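Local coordinates for protein ORF48 (Lactococcus phage TP901-1, PDB 3U6X) that probably serves as the upper baseplate component of the phage tail tip, linking the receptor-binding proteins to the rest of the host-adhesion device, at residues G69-I74 with L79-E84. Numbering follows the deposited sequence.
Sequences GDIILI and LLVIKE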
loop_
_atom_site.group_PDB
_atom_site.type_symbol
_atom_site.label_atom_id
_atom_site.label_comp_id
_atom_site.label_asym_id
_atom_site.label_seq_id
_atom_site.Cartn_x
_atom_site.Cartn_y
_atom_site.Cartn_z
ATOM N N GLY V 69 46.046 18.204 40.216
ATOM C CA GLY V 69 46.948 18.429 39.104
ATOM C C GLY V 69 46.183 19.317 38.148
ATOM O O GLY V 69 45.481 20.232 38.588
ATOM N N ASP V 70 46.245 19.026 36.851
ATOM C CA ASP V 70 45.510 19.801 35.849
ATOM C C ASP V 70 44.088 19.309 35.629
ATOM O O ASP V 70 43.890 18.138 35.323
ATOM C CB ASP V 70 46.275 19.872 34.525
ATOM C CG ASP V 70 47.427 20.860 34.551
ATOM O OD1 ASP V 70 47.203 22.041 34.957
ATOM O OD2 ASP V 70 48.544 20.474 34.145
ATOM N N ILE V 71 43.100 20.210 35.823
ATOM C CA ILE V 71 41.669 19.939 35.663
ATOM C C ILE V 71 41.273 20.084 34.188
ATOM O O ILE V 71 41.201 21.191 33.656
ATOM C CB ILE V 71 40.780 20.755 36.652
ATOM C CG1 ILE V 71 41.115 20.381 38.111
ATOM C CG2 ILE V 71 39.291 20.537 36.363
ATOM C CD1 ILE V 71 40.737 21.430 39.196
ATOM N N ILE V 72 41.066 18.952 33.524
ATOM C CA ILE V 72 40.714 18.906 32.108
ATOM C C ILE V 72 39.234 18.578 31.889
ATOM O O ILE V 72 38.757 17.496 32.244
ATOM C CB ILE V 72 41.684 17.993 31.296
ATOM C CG1 ILE V 72 43.048 18.656 31.147
ATOM C CG2 ILE V 72 41.145 17.639 29.916
ATOM C CD1 ILE V 72 44.102 18.106 32.025
ATOM N N LEU V 73 38.515 19.527 31.289
ATOM C CA LEU V 73 37.111 19.347 30.969
ATOM C C LEU V 73 36.988 18.870 29.547
ATOM O O LEU V 73 37.450 19.537 28.616
ATOM C CB LEU V 73 36.316 20.645 31.152
ATOM C CG LEU V 73 34.963 20.518 31.852
ATOM C CD1 LEU V 73 34.427 21.857 32.192
ATOM C CD2 LEU V 73 33.971 19.744 31.041
ATOM N N ILE V 74 36.383 17.703 29.386
ATOM C CA ILE V 74 36.154 17.093 28.080
ATOM C C ILE V 74 34.732 17.421 27.697
ATOM O O ILE V 74 33.822 17.196 28.497
ATOM C CB ILE V 74 36.479 15.571 28.078
ATOM C CG1 ILE V 74 37.985 15.351 28.215
ATOM C CG2 ILE V 74 35.971 14.875 26.826
ATOM C CD1 ILE V 74 38.434 15.163 29.600
ATOM N N LEU V 79 35.106 14.797 33.240
ATOM C CA LEU V 79 36.140 15.700 33.744
ATOM C C LEU V 79 37.265 14.809 34.255
ATOM O O LEU V 79 37.008 13.789 34.917
ATOM C CB LEU V 79 35.610 16.573 34.895
ATOM C CG LEU V 79 36.588 17.604 35.513
ATOM C CD1 LEU V 79 35.884 18.865 35.858
ATOM C CD2 LEU V 79 37.276 17.075 36.747
ATOM N N LEU V 80 38.500 15.188 33.929
ATOM C CA LEU V 80 39.698 14.491 34.389
ATOM C C LEU V 80 40.542 15.429 35.229
ATOM O O LEU V 80 40.503 16.636 35.023
ATOM C CB LEU V 80 40.580 14.023 33.212
ATOM C CG LEU V 80 40.012 13.098 32.155
ATOM C CD1 LEU V 80 41.045 12.843 31.091
ATOM C CD2 LEU V 80 39.560 11.780 32.735
ATOM N N VAL V 81 41.340 14.852 36.136
ATOM C CA VAL V 81 42.377 15.530 36.888
ATOM C C VAL V 81 43.608 14.708 36.525
ATOM O O VAL V 81 43.616 13.494 36.733
ATOM C CB VAL V 81 42.133 15.596 38.409
ATOM C CG1 VAL V 81 43.284 16.323 39.090
ATOM C CG2 VAL V 81 40.790 16.267 38.727
ATOM N N ILE V 82 44.596 15.344 35.887
ATOM C CA ILE V 82 45.847 14.688 35.473
ATOM C C ILE V 82 47.069 15.294 36.189
ATOM O O ILE V 82 47.281 16.504 36.129
ATOM C CB ILE V 82 46.030 14.684 33.930
ATOM C CG1 ILE V 82 44.746 14.244 33.210
ATOM C CG2 ILE V 82 47.222 13.818 33.510
ATOM C CD1 ILE V 82 44.700 14.426 31.672
ATOM N N LYS V 83 47.843 14.441 36.884
ATOM C CA LYS V 83 49.091 14.785 37.549
ATOM C C LYS V 83 50.098 13.764 37.030
ATOM O O LYS V 83 50.171 12.649 37.546
ATOM C CB LYS V 83 48.962 14.764 39.089
ATOM C CG LYS V 83 50.181 15.329 39.821
ATOM C CD LYS V 83 49.997 15.340 41.333
ATOM C CE LYS V 83 51.281 15.024 42.077
ATOM N NZ LYS V 83 51.700 13.598 41.927
ATOM N N GLU V 84 50.813 14.139 35.956
ATOM C CA GLU V 84 51.825 13.342 35.255
ATOM C C GLU V 84 51.190 12.074 34.654
ATOM O O GLU V 84 50.387 12.199 33.739
ATOM C CB GLU V 84 53.079 13.043 36.126
ATOM C CG GLU V 84 53.733 14.223 36.840
ATOM C CD GLU V 84 54.546 13.889 38.088
ATOM O OE1 GLU V 84 54.176 12.956 38.842
ATOM O OE2 GLU V 84 55.541 14.608 38.333
#
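D70 and I72 pair with I82 and L80 through four backbone hydrogen bonds in an antiparallel beta hairpin, the axes of strands 70-74 and 79-83 4.7 Å apart at their closest. The hairpin forms one margin of the chain's immunoglobulin-like beta domain: 70-74 is an edge strand of the sheet within this chain, and 79-83 bonds on its other side to strand 86-92 through L79 and V81. Each hydrogen-bonded pair exchanges two N-H...O bonds, the straightest being L80 N to I72 O (2.9 Å, 178°), in the carbonyl plane; D70 N meets I82 O at 2.8 Å but lies 32° off the plane of the I82 carbonyl. Between the two hydrogen-bonded pairs, I71 and V81 form a non-hydrogen-bonded pair, their side chains lying alongside each other. On this face I71 CG2 meets L79 CD1 at 3.8 Å. L79 CG lies anti to its own N (chi1 -179°), and the side chain slants across I71; F4 of strand 3-8 touches I71, L79 and V81, bringing this face against that strand, with L79 and V81 buried. I72, L80 and I82 occupy the other face, where a chain of another protein packs against all three and sets an aromatic side chain on I74, so that the hairpin contributes to an interface between proteins. Here the delta methyls of I72 and I82 meet, CD1 to CD1, at 3.7 Å. Toward the turn, I74 CD1 rests 3.6 Å from L80 CG.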